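Local coordinates for protein NADH dehydrogenase, putative (Plasmodium falciparum, PDB 5JWC) that probably oxidises NADH and passes the electrons through a bound FAD to ubiquinone, as a type II NADH dehydrogenase of the malaria parasite, at residues D157-D160 and A161-R165; T64-P67 and L68-C71; G147-Y151 and A152-K156. One frame throughout, in Å; residues are numbered along the deposited sequence.

Contact 1: D157-D160 and A161-R165; sequences DIDD and ALKIR. With 4W0 (5-fluoro-3-methyl-2-{4-[4-(trifluoromethoxy)benzyl]phenyl}quinolin-4(1H)-one), chain L; 4W0 (5-fluoro-3-methyl-2-{4-[4-(trifluoromethoxy)benzyl]phenyl}quinolin-4(1H)-one), chain K.
A chi1 of -60° in I158 sets CG2 anti to the backbone N and 3.8 Å from L162 CD1; the two side chains lie side by side, pointing the same way. The D159 carboxylate, also anti to its nitrogen (chi1 -177°), swings along the helix towards K163. OD1 of D159 then comes to 3.1 Å from K163 CE, but the chain bends at its last torsion and leaves NZ 4.2 Å from D159 OD2: opposite charges in sight of each other, short of a salt bridge.

The backbone underneath is regular helix, with A161, L162, K163 and I164 each donating N-H to the carbonyl four residues back. At its start, D157 OD1 uses its anti lone pair to take the I158 amide, a bond of 2.7 Å. OD2 of D157 makes a salt bridge to R60, and OD1 also a hydrogen bond with the T64 hydroxyl, while D160 OD2 turns back to the amide of K156.

This first turn of helix 158-174 lines the inhibitor (4W0) sites, and I158 and L162 also pack on L72 of helix 69-74. L162 CD2 lies 3.6 Å from C2 of the chain L copy. I158 CG2 and D159 OD2 reach the trifluoromethoxyphenyl ring of the chain K copy. R165, extended from CG to NE, lays one guanidinium face over the quinolone of the chain L copy, with CD 3.5 Å from C2 of that ligand.

The chemistry is therefore mixed. I158 and L162 offer apolar surface to the inhibitor's aryl groups, whereas R165, whose NH2 bonds to the carbonyls of P518 and I520 that probably limit its rotation, presents a flat cationic surface that may interact favourably with the aromatic quinolone.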
loop_
_atom_site.group_PDB
_atom_site.type_symbol
_atom_site.label_atom_id
_atom_site.label_comp_id
_atom_site.label_asym_id
_atom_site.label_seq_id
_atom_site.Cartn_x
_atom_site.Cartn_y
_atom_site.Cartn_z
ATOM N N ASP A 157 2.538 -10.059 -10.494
ATOM C CA ASP A 157 3.420 -9.335 -9.577
ATOM C C ASP A 157 2.611 -8.600 -8.507
ATOM O O ASP A 157 1.379 -8.630 -8.507
ATOM C CB ASP A 157 4.315 -8.347 -10.354
ATOM C CG ASP A 157 5.717 -8.202 -9.746
ATOM O OD1 ASP A 157 5.872 -8.253 -8.492
ATOM O OD2 ASP A 157 6.675 -8.045 -10.544
ATOM N N ILE A 158 3.317 -7.970 -7.578
ATOM C CA ILE A 158 2.669 -7.285 -6.470
ATOM C C ILE A 158 1.581 -6.323 -6.957
ATOM O O ILE A 158 0.453 -6.346 -6.450
ATOM C CB ILE A 158 3.705 -6.509 -5.638
ATOM C CG1 ILE A 158 4.758 -7.471 -5.081
ATOM C CG2 ILE A 158 3.017 -5.743 -4.516
ATOM C CD1 ILE A 158 4.231 -8.415 -4.030
ATOM N N ASP A 159 1.912 -5.481 -7.936
ATOM C CA ASP A 159 0.968 -4.470 -8.416
ATOM C C ASP A 159 -0.310 -5.109 -8.985
ATOM O O ASP A 159 -1.407 -4.611 -8.750
ATOM C CB ASP A 159 1.623 -3.577 -9.479
ATOM C CG ASP A 159 0.697 -2.457 -9.963
ATOM O OD1 ASP A 159 0.514 -2.305 -11.198
ATOM O OD2 ASP A 159 0.154 -1.713 -9.116
ATOM N N ASP A 160 -0.154 -6.211 -9.722
ATOM C CA ASP A 160 -1.293 -6.946 -10.271
ATOM C C ASP A 160 -2.255 -7.378 -9.166
ATOM O O ASP A 160 -3.464 -7.195 -9.271
ATOM C CB ASP A 160 -0.842 -8.206 -11.019
ATOM C CG ASP A 160 0.013 -7.910 -12.238
ATOM O OD1 ASP A 160 -0.012 -6.773 -12.740
ATOM O OD2 ASP A 160 0.692 -8.845 -12.705
ATOM N N ALA A 161 -1.716 -7.982 -8.116
ATOM C CA ALA A 161 -2.559 -8.515 -7.046
ATOM C C ALA A 161 -3.321 -7.400 -6.334
ATOM O O ALA A 161 -4.490 -7.554 -5.988
ATOM C CB ALA A 161 -1.726 -9.297 -6.059
ATOM N N LEU A 162 -2.656 -6.267 -6.126
ATOM C CA LEU A 162 -3.287 -5.150 -5.432
ATOM C C LEU A 162 -4.398 -4.478 -6.265
ATOM O O LEU A 162 -5.380 -3.992 -5.722
ATOM C CB LEU A 162 -2.221 -4.126 -5.027
ATOM C CG LEU A 162 -1.187 -4.772 -4.093
ATOM C CD1 LEU A 162 -0.118 -3.807 -3.768
ATOM C CD2 LEU A 162 -1.811 -5.240 -2.793
ATOM N N LYS A 163 -4.235 -4.448 -7.579
ATOM C CA LYS A 163 -5.254 -3.880 -8.449
ATOM C C LYS A 163 -6.481 -4.773 -8.474
ATOM O O LYS A 163 -7.617 -4.295 -8.517
ATOM C CB LYS A 163 -4.682 -3.706 -9.850
ATOM C CG LYS A 163 -3.745 -2.534 -9.929
ATOM C CD LYS A 163 -3.127 -2.389 -11.308
ATOM C CE LYS A 163 -2.353 -1.073 -11.382
ATOM N NZ LYS A 163 -3.216 0.043 -10.881
ATOM N N ILE A 164 -6.244 -6.082 -8.445
ATOM C CA ILE A 164 -7.326 -7.040 -8.367
ATOM C C ILE A 164 -8.110 -6.835 -7.080
ATOM O O ILE A 164 -9.339 -6.720 -7.104
ATOM C CB ILE A 164 -6.789 -8.474 -8.441
ATOM C CG1 ILE A 164 -6.388 -8.785 -9.889
ATOM C CG2 ILE A 164 -7.834 -9.455 -7.947
ATOM C CD1 ILE A 164 -5.636 -10.091 -10.048
ATOM N N ARG A 165 -7.393 -6.776 -5.961
ATOM C CA ARG A 165 -8.013 -6.518 -4.668
ATOM C C ARG A 165 -8.797 -5.205 -4.680
ATOM O O ARG A 165 -9.950 -5.159 -4.243
ATOM C CB ARG A 165 -6.952 -6.472 -3.571
ATOM C CG ARG A 165 -7.517 -6.215 -2.181
ATOM C CD ARG A 165 -6.422 -6.152 -1.122
ATOM N NE ARG A 165 -6.955 -5.670 0.149
ATOM C CZ ARG A 165 -7.056 -4.388 0.485
ATOM N NH1 ARG A 165 -6.647 -3.441 -0.361
ATOM N NH2 ARG A 165 -7.573 -4.053 1.671
HETATM C C1 4W0 L . -3.274 -6.699 0.756
HETATM C C2 4W0 L . -3.360 -5.340 0.427
HETATM C C3 4W0 L . -3.355 -4.391 1.471
HETATM C C4 4W0 L . -3.246 -4.766 2.827
HETATM C C5 4W0 L . -3.158 -6.125 3.136
HETATM C C6 4W0 L . -3.160 -7.083 2.117
HETATM O O1 4W0 L . -6.712 6.743 -2.208
HETATM C C7 4W0 L . -3.231 -3.733 3.924
HETATM C C8 4W0 L . -3.320 -2.329 3.570
HETATM C C9 4W0 L . -3.441 -1.978 2.135
HETATM C C10 4W0 L . -3.464 -0.585 1.611
HETATM C C11 4W0 L . -2.315 0.137 1.918
HETATM C C12 4W0 L . -2.177 1.432 1.486
HETATM C C13 4W0 L . -3.173 1.967 0.712
HETATM C C14 4W0 L . -4.309 1.249 0.354
HETATM C C15 4W0 L . -4.450 -0.055 0.809
HETATM O O2 4W0 L . -3.153 -4.042 5.096
HETATM N N 4W0 L . -3.435 -2.977 1.112
HETATM C C16 4W0 L . -2.886 3.369 0.270
HETATM C C17 4W0 L . -3.938 4.227 -0.355
HETATM C C18 4W0 L . -5.088 4.575 0.336
HETATM C C19 4W0 L . -6.011 5.416 -0.276
HETATM C C20 4W0 L . -5.776 5.895 -1.562
HETATM C C21 4W0 L . -4.610 5.543 -2.232
HETATM C C22 4W0 L . -3.686 4.711 -1.627
HETATM C C23 4W0 L . -3.293 -1.300 4.683
HETATM F F1 4W0 L . -3.060 -6.498 4.405
HETATM C C24 4W0 L . -7.988 6.234 -2.580
HETATM F F2 4W0 L . -7.856 4.955 -2.957
HETATM F F3 4W0 L . -8.548 6.967 -3.571
HETATM F F4 4W0 L . -8.818 6.326 -1.527
HETATM C C1 4W0 K . 4.357 3.880 4.688
HETATM C C2 4W0 K . 4.112 3.330 3.421
HETATM C C3 4W0 K . 4.280 1.946 3.234
HETATM C C4 4W0 K . 4.685 1.086 4.280
HETATM C C5 4W0 K . 4.924 1.649 5.536
HETATM C C6 4W0 K . 4.765 3.025 5.745
HETATM O O1 4W0 K . 4.554 -1.201 -8.583
HETATM C C7 4W0 K . 4.868 -0.398 4.054
HETATM C C8 4W0 K . 4.597 -0.944 2.735
HETATM C C9 4W0 K . 4.192 -0.003 1.662
HETATM C C10 4W0 K . 3.803 -0.397 0.282
HETATM C C11 4W0 K . 2.713 -1.263 0.223
HETATM C C12 4W0 K . 2.242 -1.683 -0.997
HETATM C C13 4W0 K . 2.845 -1.181 -2.125
HETATM C C14 4W0 K . 3.904 -0.282 -2.082
HETATM C C15 4W0 K . 4.383 0.122 -0.853
HETATM O O2 4W0 K . 5.229 -1.152 4.947
HETATM N N 4W0 K . 4.010 1.391 1.903
HETATM C C16 4W0 K . 2.234 -1.660 -3.399
HETATM C C17 4W0 K . 2.900 -1.526 -4.733
HETATM C C18 4W0 K . 4.121 -2.126 -4.999
HETATM C C19 4W0 K . 4.668 -2.020 -6.271
HETATM C C20 4W0 K . 3.999 -1.327 -7.275
HETATM C C21 4W0 K . 2.760 -0.749 -6.994
HETATM C C22 4W0 K . 2.208 -0.852 -5.728
HETATM C C23 4W0 K . 4.755 -2.435 2.509
HETATM F F1 4W0 K . 5.310 0.867 6.529
HETATM C C24 4W0 K . 5.783 -0.510 -8.830
HETATM F F2 4W0 K . 5.986 0.335 -7.806
HETATM F F3 4W0 K . 5.718 0.203 -9.974
HETATM F F4 4W0 K . 6.807 -1.382 -9.028
#

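Contact 2: T64-P67 and L68-C71; sequences TFTP and LLPC. With FAD (flavin-adenine dinucleotide), chain C.
T66 binds the flavin with its side chain and the L69 amide with its carbonyl. With OG1 set between the backbone N and the carbonyl carbon (chi1 51°), the hydroxyl points to the ribityl chain and lies 2.6 Å from O2' of FAD, a short hydrogen bond in which either oxygen could be the donor. W38 NE1 bonds to the same T66 hydroxyl, so OG1 is gripped from the protein as well as from the cofactor.

Two backbone bonds then close the turn into helix 69-74. L68 N meets F65 O at 3.2 Å, and L69 N meets T66 O at 3.1 Å. F65 itself is the centre of an inverse gamma turn, where the T66 amide bonds weakly back to T64 O.

Around this polar frame the packing is apolar. P67 lies under the isoalloxazine with its CA 3.5 Å from N5 of FAD, and its ring runs on beneath C4 and O4. On the far side of the chain, L68 CD1 comes obliquely onto the F65 ring, 3.5 Å from F65 CD2. L69 CB rests on T66 O, while its CD2 reaches T64 CG2 at 4.2 Å, the two side chains crossing at about a right angle. P70 follows, its CD against P67 O. Y492 and L495 of helix 484-495 close over F65.

Such a buried strand-to-helix turn, with a threonine on the ribityl chain and a proline against the flavin ring near N5, forms part of the FAD site in this two-dinucleotide-domain flavoprotein.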
loop_
_atom_site.group_PDB
_atom_site.type_symbol
_atom_site.label_atom_id
_atom_site.label_comp_id
_atom_site.label_asym_id
_atom_site.label_seq_id
_atom_site.Cartn_x
_atom_site.Cartn_y
_atom_site.Cartn_z
ATOM N N THR A 64 10.065 -10.334 -5.498
ATOM C CA THR A 64 8.682 -10.708 -5.199
ATOM C C THR A 64 8.563 -12.183 -4.862
ATOM O O THR A 64 8.907 -13.042 -5.686
ATOM C CB THR A 64 7.759 -10.409 -6.386
ATOM O OG1 THR A 64 7.803 -9.005 -6.670
ATOM C CG2 THR A 64 6.289 -10.857 -6.090
ATOM N N PHE A 65 8.084 -12.470 -3.659
ATOM C CA PHE A 65 7.835 -13.847 -3.242
ATOM C C PHE A 65 6.527 -14.333 -3.891
ATOM O O PHE A 65 5.470 -14.371 -3.252
ATOM C CB PHE A 65 7.786 -13.943 -1.703
ATOM C CG PHE A 65 7.978 -15.350 -1.169
ATOM C CD1 PHE A 65 9.243 -15.845 -0.891
ATOM C CD2 PHE A 65 6.875 -16.176 -0.948
ATOM C CE1 PHE A 65 9.409 -17.150 -0.411
ATOM C CE2 PHE A 65 7.036 -17.471 -0.462
ATOM C CZ PHE A 65 8.311 -17.958 -0.201
ATOM N N THR A 66 6.612 -14.709 -5.170
ATOM C CA THR A 66 5.423 -14.995 -5.987
ATOM C C THR A 66 4.419 -16.032 -5.443
ATOM O O THR A 66 3.219 -15.876 -5.657
ATOM C CB THR A 66 5.838 -15.446 -7.407
ATOM O OG1 THR A 66 6.806 -16.492 -7.315
ATOM C CG2 THR A 66 6.470 -14.279 -8.169
ATOM N N PRO A 67 4.890 -17.103 -4.761
ATOM C CA PRO A 67 3.858 -18.060 -4.325
ATOM C C PRO A 67 2.765 -17.492 -3.402
ATOM O O PRO A 67 1.709 -18.115 -3.279
ATOM C CB PRO A 67 4.659 -19.118 -3.562
ATOM C CG PRO A 67 6.020 -19.060 -4.157
ATOM C CD PRO A 67 6.251 -17.590 -4.456
ATOM N N LEU A 68 3.017 -16.349 -2.768
ATOM C CA LEU A 68 2.063 -15.795 -1.804
ATOM C C LEU A 68 1.186 -14.696 -2.388
ATOM O O LEU A 68 0.340 -14.116 -1.685
ATOM C CB LEU A 68 2.812 -15.282 -0.575
ATOM C CG LEU A 68 3.469 -16.428 0.200
ATOM C CD1 LEU A 68 4.246 -15.921 1.384
ATOM C CD2 LEU A 68 2.376 -17.446 0.683
ATOM N N LEU A 69 1.360 -14.435 -3.678
ATOM C CA LEU A 69 0.586 -13.403 -4.378
ATOM C C LEU A 69 -0.959 -13.591 -4.282
ATOM O O LEU A 69 -1.692 -12.612 -4.121
ATOM C CB LEU A 69 1.020 -13.367 -5.839
ATOM C CG LEU A 69 2.285 -12.524 -6.106
ATOM C CD1 LEU A 69 2.645 -12.539 -7.570
ATOM C CD2 LEU A 69 2.134 -11.075 -5.633
ATOM N N PRO A 70 -1.462 -14.844 -4.365
ATOM C CA PRO A 70 -2.919 -15.005 -4.190
ATOM C C PRO A 70 -3.405 -14.509 -2.835
ATOM O O PRO A 70 -4.512 -13.969 -2.757
ATOM C CB PRO A 70 -3.118 -16.518 -4.318
ATOM C CG PRO A 70 -2.012 -16.939 -5.272
ATOM C CD PRO A 70 -0.834 -16.105 -4.815
ATOM N N CYS A 71 -2.587 -14.673 -1.795
ATOM C CA CYS A 71 -2.942 -14.181 -0.451
ATOM C C CYS A 71 -3.090 -12.671 -0.399
ATOM O O CYS A 71 -3.828 -12.130 0.413
ATOM C CB CYS A 71 -1.896 -14.612 0.558
ATOM S SG CYS A 71 -1.894 -16.376 0.856
HETATM P PA FAD C . 11.025 -13.751 -12.013
HETATM O O1A FAD C . 9.685 -13.349 -12.558
HETATM O O2A FAD C . 10.984 -14.255 -10.614
HETATM O O5B FAD C . 12.067 -12.530 -12.133
HETATM C C5B FAD C . 12.325 -11.889 -13.361
HETATM C C4B FAD C . 13.002 -10.571 -13.021
HETATM O O4B FAD C . 13.525 -9.998 -14.202
HETATM C C3B FAD C . 12.009 -9.566 -12.431
HETATM O O3B FAD C . 12.649 -8.867 -11.385
HETATM C C2B FAD C . 11.780 -8.593 -13.566
HETATM O O2B FAD C . 11.485 -7.307 -13.074
HETATM C C1B FAD C . 13.153 -8.638 -14.227
HETATM N N9A FAD C . 13.191 -8.198 -15.625
HETATM C C8A FAD C . 12.234 -8.373 -16.596
HETATM N N7A FAD C . 12.707 -7.821 -17.741
HETATM C C5A FAD C . 13.936 -7.308 -17.512
HETATM C C6A FAD C . 14.836 -6.647 -18.334
HETATM N N6A FAD C . 14.572 -6.490 -19.630
HETATM N N1A FAD C . 16.043 -6.243 -17.810
HETATM C C2A FAD C . 16.345 -6.491 -16.484
HETATM N N3A FAD C . 15.440 -7.147 -15.670
HETATM C C4A FAD C . 14.252 -7.540 -16.182
HETATM N N1 FAD C . 6.768 -21.444 -8.474
HETATM C C2 FAD C . 6.912 -22.457 -7.566
HETATM O O2 FAD C . 7.891 -23.191 -7.633
HETATM N N3 FAD C . 5.976 -22.651 -6.563
HETATM C C4 FAD C . 4.883 -21.834 -6.444
HETATM O O4 FAD C . 4.070 -22.028 -5.530
HETATM C C4X FAD C . 4.731 -20.793 -7.352
HETATM N N5 FAD C . 3.650 -19.945 -7.275
HETATM C C5X FAD C . 3.523 -18.910 -8.195
HETATM C C6 FAD C . 2.450 -18.042 -8.107
HETATM C C7 FAD C . 2.295 -17.000 -9.014
HETATM C C7M FAD C . 1.100 -16.085 -8.884
HETATM C C8 FAD C . 3.238 -16.813 -10.017
HETATM C C8M FAD C . 3.090 -15.697 -11.008
HETATM C C9 FAD C . 4.324 -17.685 -10.106
HETATM C C9A FAD C . 4.473 -18.728 -9.195
HETATM N N10 FAD C . 5.551 -19.593 -9.272
HETATM C C10 FAD C . 5.682 -20.606 -8.360
HETATM C "C1'" FAD C . 6.570 -19.469 -10.367
HETATM C "C2'" FAD C . 7.741 -18.567 -10.075
HETATM O "O2'" FAD C . 7.261 -17.296 -9.739
HETATM C "C3'" FAD C . 8.539 -18.436 -11.360
HETATM O "O3'" FAD C . 8.885 -19.704 -11.869
HETATM C "C4'" FAD C . 9.779 -17.629 -11.017
HETATM O "O4'" FAD C . 9.348 -16.304 -10.844
HETATM C "C5'" FAD C . 10.851 -17.700 -12.093
HETATM O "O5'" FAD C . 11.969 -16.979 -11.618
HETATM P P FAD C . 12.756 -15.984 -12.611
HETATM O O1P FAD C . 13.960 -15.421 -11.891
HETATM O O2P FAD C . 13.067 -16.771 -13.853
HETATM O O3P FAD C . 11.668 -14.849 -13.007
#

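Contact 3: G147-Y151 and A152-K156; sequences GVDKY and AYFVK
V148 O takes the amide of A152 at 2.9 Å, the one hydrogen bond between G147-Y151 and A152-K156. It is the last turn of the short helix 148-151, whose other bond runs from Y151 N to G147 O; beyond it, A152 leaves helical geometry and the chain straightens into strand 153-154.

The apolar part gathers round V148. Its CG2 lies in the plane of the F154 ring at the edge, 3.8 Å from F154 CE1, and 4.1 Å from A152 CB. F154's chi1 of -60° turns the ring back toward V148; the two side chains cross at about a right angle.

One polar-aromatic approach completes the set. D149 OD1 stands 3.7 Å from F154 CE2, the carboxylate and ring planes 59° apart. Next door, K150 CG sits over the centre of the Y151 ring.

Y153 bonds through its backbone to L293 and W295, joining this short, weakly bonded strand to strand 292-295 at the edge of a parallel sheet. The corner probably rests on the single V148-A152 bond together with modest apolar contact of V148 with A152 and F154.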
loop_
_atom_site.group_PDB
_atom_site.type_symbol
_atom_site.label_atom_id
_atom_site.label_comp_id
_atom_site.label_asym_id
_atom_site.label_seq_id
_atom_site.Cartn_x
_atom_site.Cartn_y
_atom_site.Cartn_z
ATOM N N GLY A 147 -9.421 -8.940 -26.464
ATOM C CA GLY A 147 -9.972 -8.304 -25.280
ATOM C C GLY A 147 -9.363 -8.621 -23.917
ATOM O O GLY A 147 -9.663 -7.931 -22.936
ATOM N N VAL A 148 -8.546 -9.664 -23.805
ATOM C CA VAL A 148 -7.998 -9.955 -22.480
ATOM C C VAL A 148 -6.971 -8.906 -22.031
ATOM O O VAL A 148 -6.963 -8.527 -20.864
ATOM C CB VAL A 148 -7.438 -11.432 -22.355
ATOM C CG1 VAL A 148 -7.610 -12.247 -23.599
ATOM C CG2 VAL A 148 -6.082 -11.518 -21.663
ATOM N N ASP A 149 -6.123 -8.408 -22.922
ATOM C CA ASP A 149 -5.163 -7.406 -22.459
ATOM C C ASP A 149 -5.888 -6.098 -22.105
ATOM O O ASP A 149 -5.492 -5.380 -21.184
ATOM C CB ASP A 149 -4.076 -7.157 -23.510
ATOM C CG ASP A 149 -2.682 -7.040 -22.893
ATOM O OD1 ASP A 149 -2.562 -6.504 -21.763
ATOM O OD2 ASP A 149 -1.713 -7.523 -23.520
ATOM N N LYS A 150 -6.991 -5.824 -22.796
ATOM C CA LYS A 150 -7.787 -4.643 -22.514
ATOM C C LYS A 150 -8.571 -4.748 -21.212
ATOM O O LYS A 150 -8.617 -3.790 -20.442
ATOM C CB LYS A 150 -8.756 -4.375 -23.674
ATOM C CG LYS A 150 -9.326 -2.961 -23.697
ATOM C CD LYS A 150 -10.206 -2.729 -24.930
ATOM C CE LYS A 150 -10.572 -1.255 -25.114
ATOM N NZ LYS A 150 -10.998 -0.587 -23.845
ATOM N N TYR A 151 -9.189 -5.901 -20.960
ATOM C CA TYR A 151 -10.197 -5.979 -19.907
ATOM C C TYR A 151 -9.856 -6.874 -18.715
ATOM O O TYR A 151 -10.436 -6.706 -17.645
ATOM C CB TYR A 151 -11.533 -6.446 -20.500
ATOM C CG TYR A 151 -12.113 -5.492 -21.529
ATOM C CD1 TYR A 151 -12.496 -4.205 -21.175
ATOM C CD2 TYR A 151 -12.304 -5.887 -22.845
ATOM C CE1 TYR A 151 -13.032 -3.326 -22.119
ATOM C CE2 TYR A 151 -12.847 -5.025 -23.788
ATOM C CZ TYR A 151 -13.209 -3.752 -23.419
ATOM O OH TYR A 151 -13.743 -2.901 -24.362
ATOM N N ALA A 152 -8.936 -7.819 -18.889
ATOM C CA ALA A 152 -8.640 -8.783 -17.825
ATOM C C ALA A 152 -7.545 -8.280 -16.886
ATOM O O ALA A 152 -6.685 -7.503 -17.299
ATOM C CB ALA A 152 -8.233 -10.114 -18.421
ATOM N N TYR A 153 -7.579 -8.743 -15.635
ATOM C CA TYR A 153 -6.511 -8.476 -14.669
ATOM C C TYR A 153 -5.548 -9.668 -14.604
ATOM O O TYR A 153 -5.978 -10.801 -14.367
ATOM C CB TYR A 153 -7.101 -8.212 -13.277
ATOM C CG TYR A 153 -7.835 -6.895 -13.184
ATOM C CD1 TYR A 153 -7.268 -5.805 -12.527
ATOM C CD2 TYR A 153 -9.084 -6.734 -13.763
ATOM C CE1 TYR A 153 -7.925 -4.600 -12.452
ATOM C CE2 TYR A 153 -9.752 -5.529 -13.688
ATOM C CZ TYR A 153 -9.169 -4.468 -13.031
ATOM O OH TYR A 153 -9.824 -3.266 -12.960
ATOM N N PHE A 154 -4.256 -9.412 -14.798
ATOM C CA PHE A 154 -3.254 -10.463 -14.679
ATOM C C PHE A 154 -2.856 -10.659 -13.216
ATOM O O PHE A 154 -3.181 -9.824 -12.370
ATOM C CB PHE A 154 -2.019 -10.132 -15.517
ATOM C CG PHE A 154 -2.307 -9.981 -16.983
ATOM C CD1 PHE A 154 -3.359 -10.661 -17.570
ATOM C CD2 PHE A 154 -1.515 -9.163 -17.778
ATOM C CE1 PHE A 154 -3.631 -10.527 -18.928
ATOM C CE2 PHE A 154 -1.782 -9.023 -19.137
ATOM C CZ PHE A 154 -2.846 -9.709 -19.710
ATOM N N VAL A 155 -2.155 -11.759 -12.926
ATOM C CA VAL A 155 -1.689 -12.046 -11.577
ATOM C C VAL A 155 -0.228 -12.416 -11.593
ATOM O O VAL A 155 0.115 -13.565 -11.317
ATOM C CB VAL A 155 -2.447 -13.225 -10.911
ATOM C CG1 VAL A 155 -2.310 -13.155 -9.386
ATOM C CG2 VAL A 155 -3.873 -13.213 -11.285
ATOM N N LYS A 156 0.652 -11.480 -11.910
ATOM C CA LYS A 156 2.044 -11.889 -12.034
ATOM C C LYS A 156 2.956 -11.207 -11.023
ATOM O O LYS A 156 4.025 -11.727 -10.711
ATOM C CB LYS A 156 2.550 -11.651 -13.453
ATOM C CG LYS A 156 3.011 -12.955 -14.126
ATOM C CD LYS A 156 4.067 -12.684 -15.171
ATOM C CE LYS A 156 5.315 -12.205 -14.474
ATOM N NZ LYS A 156 6.543 -12.640 -15.101
#

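The three contacts run in series through one flavoprotein module, and each is a local turn. Contact 2 is fully buried against FAD, contact 1 partly buried beneath two inhibitor molecules, and contact 3 near the surface. Contacts 1 and 2 meet directly: T64 OG1 is probably hydrogen-bonded to D157 OD1 at 2.8 Å, and I158 packs on L69. Contact 3 feeds straight into contact 1, where I164 and D160 lie on the backbone and side chains of 153-155. L69 also touches K156 O, so the loop after the strand meets the flavin turn. In contact 2 one hydroxyl and a proline serve the cofactor, whereas contact 1 combines carboxylates with greasy ligand surfaces and contact 3 has mostly apolar packing.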